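Side-chain contacts in hydrolase, haloacid dehalogenase-like family (Pseudomonas syringae pv. tomato, PDB 3S6J), which binds calcium and, as the haloacid dehalogenase-like part of a longer protein, may act as a sugar phosphatase: residues I10-L13 / D14-T18; A96-L99 / L100-D104; G116-D119 / T120-N124; G171-I174 / W175-L178; V208-D211 / P212-L216. All coordinates share one frame; numbering follows the deposited sequence.

Contact 1: residues I10-L13 / D14-T18. With CA (calcium ion), chain M.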
loop_
_atom_site.group_PDB
_atom_site.type_symbol
_atom_site.label_atom_id
_atom_site.label_comp_id
_atom_site.label_asym_id
_atom_site.label_seq_id
_atom_site.Cartn_x
_atom_site.Cartn_y
_atom_site.Cartn_z
ATOM N N ILE E 10 10.549 17.602 12.801
ATOM C CA ILE E 10 9.328 17.852 12.039
ATOM C C ILE E 10 8.693 16.527 11.618
ATOM O O ILE E 10 9.244 15.798 10.794
ATOM C CB ILE E 10 9.585 18.722 10.804
ATOM C CG1 ILE E 10 10.305 20.011 11.208
ATOM C CG2 ILE E 10 8.274 19.036 10.144
ATOM C CD1 ILE E 10 10.807 20.852 10.040
ATOM N N PHE E 11 7.540 16.220 12.205
ATOM C CA PHE E 11 6.886 14.945 11.975
ATOM C C PHE E 11 5.744 15.092 10.974
ATOM O O PHE E 11 4.922 16.007 11.081
ATOM C CB PHE E 11 6.293 14.411 13.275
ATOM C CG PHE E 11 7.301 13.870 14.253
ATOM C CD1 PHE E 11 7.722 12.555 14.177
ATOM C CD2 PHE E 11 7.783 14.662 15.277
ATOM C CE1 PHE E 11 8.621 12.051 15.101
ATOM C CE2 PHE E 11 8.688 14.165 16.199
ATOM C CZ PHE E 11 9.115 12.864 16.108
ATOM N N ASP E 12 5.691 14.196 10.000
ATOM C CA ASP E 12 4.465 14.018 9.246
ATOM C C ASP E 12 3.454 13.328 10.187
ATOM O O ASP E 12 3.837 12.848 11.260
ATOM C CB ASP E 12 4.727 13.181 8.002
ATOM C CG ASP E 12 3.452 12.733 7.337
ATOM O OD1 ASP E 12 2.732 13.592 6.801
ATOM O OD2 ASP E 12 3.170 11.519 7.364
ATOM N N LEU E 13 2.175 13.279 9.810
ATOM C CA LEU E 13 1.164 12.730 10.722
ATOM C C LEU E 13 0.561 11.413 10.235
ATOM O O LEU E 13 0.865 10.336 10.751
ATOM C CB LEU E 13 0.070 13.769 10.975
ATOM C CG LEU E 13 -1.057 13.442 11.964
ATOM C CD1 LEU E 13 -0.523 12.907 13.308
ATOM C CD2 LEU E 13 -1.930 14.688 12.174
ATOM N N ASP E 14 -0.299 11.523 9.237
ATOM C CA ASP E 14 -0.968 10.394 8.615
ATOM C C ASP E 14 0.061 9.405 8.020
ATOM O O ASP E 14 0.722 9.717 7.042
ATOM C CB ASP E 14 -1.927 10.990 7.570
ATOM C CG ASP E 14 -2.388 9.999 6.526
ATOM O OD1 ASP E 14 -2.253 10.324 5.327
ATOM O OD2 ASP E 14 -2.916 8.924 6.881
ATOM N N GLY E 15 0.223 8.234 8.642
ATOM C CA GLY E 15 1.117 7.205 8.131
ATOM C C GLY E 15 2.443 7.180 8.858
ATOM O O GLY E 15 3.254 6.267 8.682
ATOM N N THR E 16 2.654 8.180 9.702
ATOM C CA THR E 16 3.943 8.384 10.336
ATOM C C THR E 16 3.776 8.261 11.850
ATOM O O THR E 16 4.520 7.514 12.501
ATOM C CB THR E 16 4.540 9.760 9.944
ATOM O OG1 THR E 16 4.846 9.782 8.533
ATOM C CG2 THR E 16 5.794 10.079 10.765
ATOM N N LEU E 17 2.795 8.980 12.404
ATOM C CA LEU E 17 2.441 8.831 13.819
ATOM C C LEU E 17 1.113 8.066 14.030
ATOM O O LEU E 17 0.945 7.379 15.032
ATOM C CB LEU E 17 2.416 10.188 14.537
ATOM C CG LEU E 17 3.717 10.988 14.523
ATOM C CD1 LEU E 17 3.506 12.456 14.946
ATOM C CD2 LEU E 17 4.791 10.315 15.370
ATOM N N THR E 18 0.185 8.187 13.083
ATOM C CA THR E 18 -1.059 7.436 13.143
ATOM C C THR E 18 -1.197 6.514 11.945
ATOM O O THR E 18 -0.821 6.876 10.816
ATOM C CB THR E 18 -2.307 8.362 13.158
ATOM O OG1 THR E 18 -2.210 9.317 12.096
ATOM C CG2 THR E 18 -2.428 9.080 14.485
HETATM CA CA CA M . 1.963 10.789 5.274
HETATM O O HOH W 1 3.165 12.243 3.752
HETATM O O HOH W 2 -0.126 11.948 4.381
HETATM O O HOH W 3 1.344 9.097 3.302
#
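Asp12 and Thr16 meet obliquely, the threonine hydroxyl coming up to OD2 of the carboxylate. Thr16 OG1 donates to Asp12 OD2 at 2.7 Å, and OD2 accepts on its anti lone pair, the one turned away from OD1. The same OD2 binds the calcium ion at 2.5 Å, so the hydroxyl steadies a metal ligand from the second shell. Asp12 reaches both partners because CG stands anti to its backbone N (chi1 168°), while OD1 forms a salt bridge with Lys147. Asp14 O binds the calcium ion at 2.4 Å. The carboxylate of Asp14 instead takes a hydrogen bond from water 2 at OD1, with Ser20 and Asn24 as further partners, and Asp172 and three waters complete the coordination.

Past the metal ligands the chain curls round Leu13 O, which accepts from three amides. Leu17 N meets Leu13 O on a lone pair in the carbonyl plane at 2.9 Å, Thr16 N stands 49° out of that plane, and Thr18 N gives that oxygen its straightest N-H bond (173°) at 3.2 Å. On the apolar side Leu17 crosses Phe11 at about a right angle, with CD1 against Phe11 CB at 3.8 Å. This tight turn at the end of strand 8-11, with Asp12, Asp14 and Thr16 in DxDxT spacing, matches the first, metal-binding motif of HAD phosphatases.

Contact 2: residues A96-L99 / L100-D104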
loop_
_atom_site.group_PDB
_atom_site.type_symbol
_atom_site.label_atom_id
_atom_site.label_comp_id
_atom_site.label_asym_id
_atom_site.label_seq_id
_atom_site.Cartn_x
_atom_site.Cartn_y
_atom_site.Cartn_z
ATOM N N ALA E 96 4.706 5.741 18.704
ATOM C CA ALA E 96 4.370 7.108 18.304
ATOM C C ALA E 96 4.231 8.049 19.491
ATOM O O ALA E 96 4.840 9.119 19.531
ATOM C CB ALA E 96 3.092 7.113 17.495
ATOM N N VAL E 97 3.394 7.669 20.443
ATOM C CA VAL E 97 3.215 8.478 21.639
ATOM C C VAL E 97 4.499 8.465 22.462
ATOM O O VAL E 97 4.993 9.519 22.871
ATOM C CB VAL E 97 2.026 7.975 22.487
ATOM C CG1 VAL E 97 2.119 8.521 23.895
ATOM C CG2 VAL E 97 0.701 8.368 21.830
ATOM N N GLU E 98 5.052 7.276 22.682
ATOM C CA GLU E 98 6.280 7.162 23.457
ATOM C C GLU E 98 7.418 7.999 22.894
ATOM O O GLU E 98 8.215 8.551 23.665
ATOM C CB GLU E 98 6.742 5.716 23.577
ATOM C CG GLU E 98 8.043 5.583 24.354
ATOM C CD GLU E 98 8.394 4.141 24.633
ATOM O OE1 GLU E 98 7.711 3.277 24.052
ATOM O OE2 GLU E 98 9.334 3.865 25.431
ATOM N N LEU E 99 7.506 8.090 21.563
ATOM C CA LEU E 99 8.538 8.915 20.921
ATOM C C LEU E 99 8.298 10.372 21.270
ATOM O O LEU E 99 9.226 11.097 21.635
ATOM C CB LEU E 99 8.553 8.725 19.399
ATOM C CG LEU E 99 9.568 9.565 18.600
ATOM C CD1 LEU E 99 11.008 9.342 19.106
ATOM C CD2 LEU E 99 9.476 9.317 17.084
ATOM N N LEU E 100 7.046 10.803 21.175
ATOM C CA LEU E 100 6.726 12.206 21.442
ATOM C C LEU E 100 6.994 12.545 22.904
ATOM O O LEU E 100 7.578 13.584 23.207
ATOM C CB LEU E 100 5.285 12.526 21.061
ATOM C CG LEU E 100 5.000 12.539 19.554
ATOM C CD1 LEU E 100 3.506 12.656 19.295
ATOM C CD2 LEU E 100 5.782 13.669 18.851
ATOM N N GLU E 101 6.581 11.645 23.797
ATOM C CA GLU E 101 6.870 11.763 25.220
ATOM C C GLU E 101 8.374 11.812 25.493
ATOM O O GLU E 101 8.833 12.602 26.329
ATOM C CB GLU E 101 6.229 10.603 25.988
ATOM C CG GLU E 101 4.708 10.641 25.968
ATOM C CD GLU E 101 4.062 9.553 26.815
ATOM O OE1 GLU E 101 4.635 8.445 26.935
ATOM O OE2 GLU E 101 2.960 9.810 27.351
ATOM N N THR E 102 9.142 10.986 24.786
ATOM C CA THR E 102 10.594 10.994 24.950
ATOM C C THR E 102 11.180 12.359 24.612
ATOM O O THR E 102 12.029 12.870 25.342
ATOM C CB THR E 102 11.284 9.919 24.112
ATOM O OG1 THR E 102 10.764 8.630 24.464
ATOM C CG2 THR E 102 12.790 9.928 24.372
ATOM N N LEU E 103 10.712 12.957 23.519
ATOM C CA LEU E 103 11.217 14.249 23.077
ATOM C C LEU E 103 10.920 15.368 24.074
ATOM O O LEU E 103 11.768 16.213 24.333
ATOM C CB LEU E 103 10.640 14.618 21.702
ATOM C CG LEU E 103 10.974 13.670 20.550
ATOM C CD1 LEU E 103 10.292 14.135 19.262
ATOM C CD2 LEU E 103 12.479 13.561 20.354
ATOM N N ASP E 104 9.710 15.395 24.611
ATOM C CA ASP E 104 9.355 16.432 25.578
ATOM C C ASP E 104 10.235 16.320 26.810
ATOM O O ASP E 104 10.796 17.305 27.277
ATOM C CB ASP E 104 7.894 16.307 26.004
ATOM C CG ASP E 104 6.949 16.524 24.867
ATOM O OD1 ASP E 104 7.442 16.839 23.762
ATOM O OD2 ASP E 104 5.721 16.377 25.078
#
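Helix 96-105, which packs against the central parallel sheet of the HAD domain, is held here by successive i to i+4 bonds and by one threonine turned back onto the helix backbone. Thr102 OG1 donates to Glu98 O at 2.7 Å, and Thr102 N donates to the same oxygen at 2.8 Å. The two donors arrive from opposite faces of the carbonyl plane, the hydroxyl tilted 32° from it. Thr102 can do this because its OG1 lies beside its own backbone N and anti to the carbonyl carbon (chi1 -58°), which aims the hydroxyl one turn back along the helix.

Next to it, Glu101 N meets Val97 O at 2.8 Å with an almost straight N-H bond (176°). The side chains of this pair pass each other at a slant: the extended glutamate brings its carboxylate carbon CD to Val97 CG1 at 3.7 Å, so the methyl lies by the acid group, while Glu101 CG lies against Val97 O at 3.3 Å. Leu103 N closes the next turn on Leu99 O at 3.0 Å. The buried flank is apolar, with Leu99, Leu100 and Leu103 packing on Phe11 of strand 8-11. Leu99 and, nearer the surface, Thr102 also touch Leu216 of helix 212-217. Such a helix, with apolar residues facing the sheet and acidic ones turned to its exposed side, is typical of the Rossmann-like three-layer alpha/beta/alpha fold.

Contact 3: residues G116-D119 / T120-N124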
loop_
_atom_site.group_PDB
_atom_site.type_symbol
_atom_site.label_atom_id
_atom_site.label_comp_id
_atom_site.label_asym_id
_atom_site.label_seq_id
_atom_site.Cartn_x
_atom_site.Cartn_y
_atom_site.Cartn_z
ATOM N N GLY E 116 -2.665 17.491 5.004
ATOM C CA GLY E 116 -4.064 17.532 5.388
ATOM C C GLY E 116 -4.484 18.915 5.880
ATOM O O GLY E 116 -3.655 19.713 6.344
ATOM N N GLY E 117 -5.772 19.209 5.762
ATOM C CA GLY E 117 -6.332 20.414 6.343
ATOM C C GLY E 117 -6.768 20.143 7.771
ATOM O O GLY E 117 -6.659 19.014 8.259
ATOM N N ILE E 118 -7.263 21.177 8.442
ATOM C CA ILE E 118 -7.667 21.082 9.846
ATOM C C ILE E 118 -8.540 19.860 10.176
ATOM O O ILE E 118 -8.404 19.269 11.246
ATOM C CB ILE E 118 -8.365 22.392 10.295
ATOM C CG1 ILE E 118 -7.327 23.495 10.498
ATOM C CG2 ILE E 118 -9.150 22.191 11.576
ATOM C CD1 ILE E 118 -6.608 23.415 11.837
ATOM N N ASP E 119 -9.428 19.479 9.257
ATOM C CA ASP E 119 -10.366 18.381 9.498
ATOM C C ASP E 119 -9.671 17.035 9.707
ATOM O O ASP E 119 -9.786 16.411 10.771
ATOM C CB ASP E 119 -11.364 18.260 8.339
ATOM C CG ASP E 119 -12.318 19.445 8.249
ATOM O OD1 ASP E 119 -12.149 20.415 9.030
ATOM O OD2 ASP E 119 -13.240 19.405 7.392
ATOM N N THR E 120 -8.978 16.566 8.677
ATOM C CA THR E 120 -8.258 15.309 8.790
ATOM C C THR E 120 -7.295 15.371 9.965
ATOM O O THR E 120 -7.239 14.456 10.774
ATOM C CB THR E 120 -7.492 14.956 7.483
ATOM O OG1 THR E 120 -6.911 16.143 6.934
ATOM C CG2 THR E 120 -8.437 14.348 6.447
ATOM N N ALA E 121 -6.542 16.457 10.067
ATOM C CA ALA E 121 -5.538 16.567 11.119
ATOM C C ALA E 121 -6.120 16.452 12.527
ATOM O O ALA E 121 -5.480 15.906 13.424
ATOM C CB ALA E 121 -4.738 17.854 10.965
ATOM N N THR E 122 -7.330 16.967 12.733
ATOM C CA THR E 122 -7.974 16.859 14.048
ATOM C C THR E 122 -8.332 15.413 14.373
ATOM O O THR E 122 -8.189 14.965 15.510
ATOM C CB THR E 122 -9.243 17.732 14.150
ATOM O OG1 THR E 122 -8.903 19.108 13.924
ATOM C CG2 THR E 122 -9.851 17.590 15.529
ATOM N N ILE E 123 -8.789 14.683 13.362
ATOM C CA ILE E 123 -9.127 13.275 13.517
ATOM C C ILE E 123 -7.916 12.424 13.930
ATOM O O ILE E 123 -7.987 11.648 14.889
ATOM C CB ILE E 123 -9.773 12.712 12.232
ATOM C CG1 ILE E 123 -11.199 13.261 12.080
ATOM C CG2 ILE E 123 -9.748 11.185 12.234
ATOM C CD1 ILE E 123 -11.736 13.261 10.659
ATOM N N ASN E 124 -6.801 12.559 13.220
ATOM C CA ASN E 124 -5.660 11.704 13.524
ATOM C C ASN E 124 -5.092 11.996 14.910
ATOM O O ASN E 124 -4.657 11.093 15.611
ATOM C CB ASN E 124 -4.579 11.841 12.459
ATOM C CG ASN E 124 -5.099 11.557 11.067
ATOM O OD1 ASN E 124 -4.830 12.304 10.119
ATOM N ND2 ASN E 124 -5.840 10.475 10.931
#
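Gly117 O is gripped twice, by the hydroxyl of Thr120 and by the amide of Ala121. Ala121 N donates to Gly117 O at 3.1 Å with an N-H angle of 169°, while Thr120 OG1 reaches the same oxygen at 3.2 Å from a point tilted 25° from the carbonyl plane. The hydroxyl gets there by sitting between its own backbone N and carbonyl carbon (chi1 40°), which turns it back toward the glycines. Gly116 CA lies 3.5 Å from Thr120 OG1, and with no side chain on Gly116 the hydroxyl can nestle against the backbone.

The next carbonyl, Ile118 O, is also held twice, but both donors belong to one residue: Thr122 OG1 donates to Ile118 O at 2.7 Å and Thr122 N to the same oxygen at 2.9 Å, from opposite faces of its plane. Here OG1 lies beside the backbone N, and Thr122 OG1 also passes Ile118 CG2 at 3.9 Å, the two side chains crossing at a slant. Outside the segments, Ile118 N donates to Asp141, and Thr120 packs on Tyr83. Gly117 occupies the N-cap position of helix 118-127, and the arrangement is that of a helix start in a beta-alpha-beta unit, here between strands 110-113 and 137-138.

Contact 4: residues G171-I174 / W175-L178. With CA (calcium ion), chain M.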
loop_
_atom_site.group_PDB
_atom_site.type_symbol
_atom_site.label_atom_id
_atom_site.label_comp_id
_atom_site.label_asym_id
_atom_site.label_seq_id
_atom_site.Cartn_x
_atom_site.Cartn_y
_atom_site.Cartn_z
ATOM N N GLY E 171 8.958 11.225 8.008
ATOM C CA GLY E 171 7.827 11.069 7.102
ATOM C C GLY E 171 7.716 9.652 6.580
ATOM O O GLY E 171 8.629 8.835 6.777
ATOM N N ASP E 172 6.596 9.336 5.942
ATOM C CA ASP E 172 6.392 7.979 5.457
ATOM C C ASP E 172 6.253 7.973 3.953
ATOM O O ASP E 172 6.076 6.915 3.357
ATOM C CB ASP E 172 5.112 7.379 6.042
ATOM C CG ASP E 172 3.873 8.072 5.522
ATOM O OD1 ASP E 172 3.811 9.297 5.653
ATOM O OD2 ASP E 172 2.973 7.415 4.967
ATOM N N ALA E 173 6.304 9.151 3.332
ATOM C CA ALA E 173 6.048 9.230 1.903
ATOM C C ALA E 173 7.195 9.871 1.107
ATOM O O ALA E 173 7.950 10.715 1.609
ATOM C CB ALA E 173 4.712 9.946 1.643
ATOM N N ILE E 174 7.329 9.424 -0.132
ATOM C CA ILE E 174 8.198 10.043 -1.119
ATOM C C ILE E 174 8.096 11.562 -0.970
ATOM O O ILE E 174 9.093 12.277 -0.939
ATOM C CB ILE E 174 7.739 9.578 -2.536
ATOM C CG1 ILE E 174 8.358 8.210 -2.878
ATOM C CG2 ILE E 174 8.059 10.598 -3.588
ATOM C CD1 ILE E 174 7.656 7.512 -4.086
ATOM N N TRP E 175 6.864 12.037 -0.823
ATOM C CA TRP E 175 6.574 13.465 -0.770
ATOM C C TRP E 175 7.175 14.200 0.414
ATOM O O TRP E 175 7.574 15.335 0.258
ATOM C CB TRP E 175 5.061 13.681 -0.876
ATOM C CG TRP E 175 4.519 12.741 -1.891
ATOM C CD1 TRP E 175 3.679 11.695 -1.672
ATOM C CD2 TRP E 175 4.860 12.702 -3.285
ATOM N NE1 TRP E 175 3.445 11.028 -2.845
ATOM C CE2 TRP E 175 4.158 11.626 -3.854
ATOM C CE3 TRP E 175 5.684 13.482 -4.108
ATOM C CZ2 TRP E 175 4.244 11.304 -5.218
ATOM C CZ3 TRP E 175 5.760 13.174 -5.462
ATOM C CH2 TRP E 175 5.047 12.087 -6.001
ATOM N N ASP E 176 7.256 13.552 1.580
ATOM C CA ASP E 176 7.947 14.110 2.755
ATOM C C ASP E 176 9.443 14.227 2.511
ATOM O O ASP E 176 10.067 15.219 2.883
ATOM C CB ASP E 176 7.755 13.217 4.002
ATOM C CG ASP E 176 6.311 13.147 4.472
ATOM O OD1 ASP E 176 5.671 12.111 4.217
ATOM O OD2 ASP E 176 5.818 14.104 5.114
HETATM N N MSE E 177 10.017 13.191 1.905
HETATM C CA MSE E 177 11.448 13.149 1.644
HETATM C C MSE E 177 11.846 14.183 0.595
HETATM O O MSE E 177 12.822 14.913 0.768
HETATM C CB MSE E 177 11.883 11.742 1.211
HETATM C CG MSE E 177 11.683 10.660 2.268
HETATM SE SE MSE E 177 12.525 11.159 3.978
HETATM C CE MSE E 177 10.938 11.757 4.923
ATOM N N LEU E 178 11.077 14.221 -0.489
ATOM C CA LEU E 178 11.226 15.230 -1.520
ATOM C C LEU E 178 11.192 16.651 -0.918
ATOM O O LEU E 178 12.128 17.442 -1.118
ATOM C CB LEU E 178 10.126 15.047 -2.577
ATOM C CG LEU E 178 10.476 14.416 -3.941
ATOM C CD1 LEU E 178 11.688 13.524 -3.944
ATOM C CD2 LEU E 178 9.288 13.698 -4.554
HETATM CA CA CA M . 1.963 10.789 5.274
HETATM O O HOH W 3 1.344 9.097 3.302
HETATM O O HOH W 1 3.165 12.243 3.752
HETATM O O HOH W 2 -0.126 11.948 4.381
#
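Strand 167-171 ends at Gly171, and after an extended Ala173 at the N-cap position the backbone turns into helix 174-182. This is a strand-loop-helix junction at the active-site end of the HAD fold, where Asp172 binds the calcium ion through OD1 at 2.4 Å. Its OD2 does not bind the metal but accepts from water 3, itself a calcium ligand.

Asp176 reaches back from the first helical turn to the loop. Its CG sits beside the backbone N (chi1 -65°), which brings OD1 to Ala173 N at 3.2 Å on the anti lone pair; a longer, weak bond runs from Asp172 N. Asp176 OD1 also accepts from calcium-bound water 1 at 2.6 Å, so this carboxylate ties the loop amides to the metal's water shell, while OD2 forms a salt bridge with Lys147. The carboxylate planes of Asp172 and Asp176 stand 48° apart. Gly171 CA lies 3.7 Å from Asp176 CG, and the bent side chain of Met177, a selenomethionine, brings its CE to Gly171 N.

On the other flank Ile174 and Leu178 lie side by side, pointing the same way. The indole of Trp175 is held at NE1 by Arg46 O, and Ile174 CG2 sits over one face of its six-membered ring in a CH-pi contact, 3.7 Å from the centroid and 10° off the normal.

Contact 5: residues V208-D211 / P212-L216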
loop_
_atom_site.group_PDB
_atom_site.type_symbol
_atom_site.label_atom_id
_atom_site.label_comp_id
_atom_site.label_asym_id
_atom_site.label_seq_id
_atom_site.Cartn_x
_atom_site.Cartn_y
_atom_site.Cartn_z
ATOM N N VAL E 208 15.975 4.720 6.849
ATOM C CA VAL E 208 14.596 4.299 6.837
ATOM C C VAL E 208 14.327 3.314 7.993
ATOM O O VAL E 208 15.076 2.369 8.189
ATOM C CB VAL E 208 14.243 3.644 5.496
ATOM C CG1 VAL E 208 12.927 2.860 5.612
ATOM C CG2 VAL E 208 14.205 4.693 4.380
ATOM N N TYR E 209 13.262 3.563 8.754
ATOM C CA TYR E 209 12.871 2.695 9.856
ATOM C C TYR E 209 11.461 2.164 9.652
ATOM O O TYR E 209 10.672 2.723 8.860
ATOM C CB TYR E 209 12.969 3.468 11.170
ATOM C CG TYR E 209 14.365 3.999 11.382
ATOM C CD1 TYR E 209 15.425 3.133 11.691
ATOM C CD2 TYR E 209 14.635 5.343 11.251
ATOM C CE1 TYR E 209 16.705 3.599 11.870
ATOM C CE2 TYR E 209 15.924 5.821 11.422
ATOM C CZ TYR E 209 16.945 4.940 11.732
ATOM O OH TYR E 209 18.207 5.431 11.890
ATOM N N GLU E 210 11.120 1.100 10.368
ATOM C CA GLU E 210 9.790 0.521 10.231
ATOM C C GLU E 210 8.684 1.474 10.629
ATOM O O GLU E 210 7.726 1.690 9.875
ATOM C CB GLU E 210 9.671 -0.753 11.041
ATOM C CG GLU E 210 10.557 -1.841 10.499
ATOM C CD GLU E 210 10.390 -3.136 11.244
ATOM O OE1 GLU E 210 9.955 -3.100 12.416
ATOM O OE2 GLU E 210 10.690 -4.196 10.654
ATOM N N ASP E 211 8.829 2.034 11.822
ATOM C CA ASP E 211 7.765 2.777 12.459
ATOM C C ASP E 211 8.388 3.634 13.581
ATOM O O ASP E 211 9.603 3.648 13.739
ATOM C CB ASP E 211 6.650 1.817 12.936
ATOM C CG ASP E 211 7.175 0.696 13.853
ATOM O OD1 ASP E 211 8.230 0.902 14.493
ATOM O OD2 ASP E 211 6.549 -0.389 13.930
ATOM N N PRO E 212 7.564 4.404 14.318
ATOM C CA PRO E 212 8.171 5.304 15.308
ATOM C C PRO E 212 8.987 4.560 16.361
ATOM O O PRO E 212 10.004 5.086 16.802
ATOM C CB PRO E 212 6.964 6.004 15.941
ATOM C CG PRO E 212 5.890 5.931 14.865
ATOM C CD PRO E 212 6.115 4.630 14.155
ATOM N N LEU E 213 8.567 3.350 16.728
ATOM C CA LEU E 213 9.283 2.576 17.735
ATOM C C LEU E 213 10.650 2.216 17.195
ATOM O O LEU E 213 11.660 2.314 17.907
ATOM C CB LEU E 213 8.517 1.307 18.128
ATOM C CG LEU E 213 9.112 0.386 19.213
ATOM C CD1 LEU E 213 9.211 1.086 20.563
ATOM C CD2 LEU E 213 8.286 -0.897 19.377
ATOM N N ASP E 214 10.687 1.797 15.935
ATOM C CA ASP E 214 11.950 1.391 15.341
ATOM C C ASP E 214 12.871 2.594 15.296
ATOM O O ASP E 214 14.056 2.505 15.617
ATOM C CB ASP E 214 11.751 0.807 13.943
ATOM C CG ASP E 214 13.005 0.134 13.423
ATOM O OD1 ASP E 214 13.879 -0.187 14.275
ATOM O OD2 ASP E 214 13.116 -0.066 12.181
ATOM N N LEU E 215 12.305 3.735 14.913
ATOM C CA LEU E 215 13.066 4.975 14.860
ATOM C C LEU E 215 13.559 5.361 16.257
ATOM O O LEU E 215 14.715 5.748 16.441
ATOM C CB LEU E 215 12.199 6.084 14.267
ATOM C CG LEU E 215 12.648 7.533 14.426
ATOM C CD1 LEU E 215 14.044 7.743 13.906
ATOM C CD2 LEU E 215 11.681 8.412 13.684
ATOM N N LEU E 216 12.670 5.255 17.238
ATOM C CA LEU E 216 13.002 5.599 18.619
ATOM C C LEU E 216 14.214 4.804 19.098
ATOM O O LEU E 216 15.108 5.351 19.741
ATOM C CB LEU E 216 11.794 5.353 19.534
ATOM C CG LEU E 216 11.953 5.366 21.063
ATOM C CD1 LEU E 216 12.642 6.622 21.589
ATOM C CD2 LEU E 216 10.574 5.205 21.708
#
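Tyr209 lays its ring against Leu215, whose CA sits over one face in a CH-pi contact, 4.2 Å from the centroid and 28° off the normal. The leucine chain crosses the tyrosine at about a right angle, and Leu215 CD1 touches Tyr209 CD2 at 3.6 Å. In the plane of the ring, at its edge, lies Asp214 OD2, the carboxylate standing nearly perpendicular to the ring (86°). That oxygen is turned to the backbone: Glu210 N donates to Asp214 OD2 at 2.9 Å on the anti lone pair, in an almost straight bond. Asp214 reaches it with CG anti to its own N (chi1 -169°).

Asp211 is the N-cap of helix 212-217, which follows strand 207-209, outermost of the parallel sheet in this chain. Asp211 OD1 accepts from Asp214 N at 3.0 Å, a capping bond, while Asp211 O takes Leu215 N at 2.9 Å. Pro212, first residue of the helix, packs on Ala96 and Leu190. Arg43 of the second subunit forms salt bridges with both Glu210 OE1 and Asp211 OD2. This arginine probably eases the proximity of Glu210 OE1 to Asp214 OD2, 4.4 Å apart.

How the contacts relate
Contacts 1 and 4 are buried and share the calcium ion and its three waters: strands 8-11 and 167-171 bring carboxylates together there, Asp12 OD2 and Asp172 OD1 lying 2.9 Å apart on the metal. Contact 2 is partly buried and metal-free; its leucines pack on Phe11 of contact 1. Contact 5, also partly buried, touches contact 2 through Leu216 and contact 1 through Pro212, and unlike the others reaches the second subunit. Contact 3 lies at the surface, yet its Asn124 packs against Leu13 and Thr18. In contacts 2 and 3 threonine hydroxyls bond to carbonyls in or starting a helix; in contact 4 an aspartate accepts from loop amides, and in contact 5 one N-caps the helix.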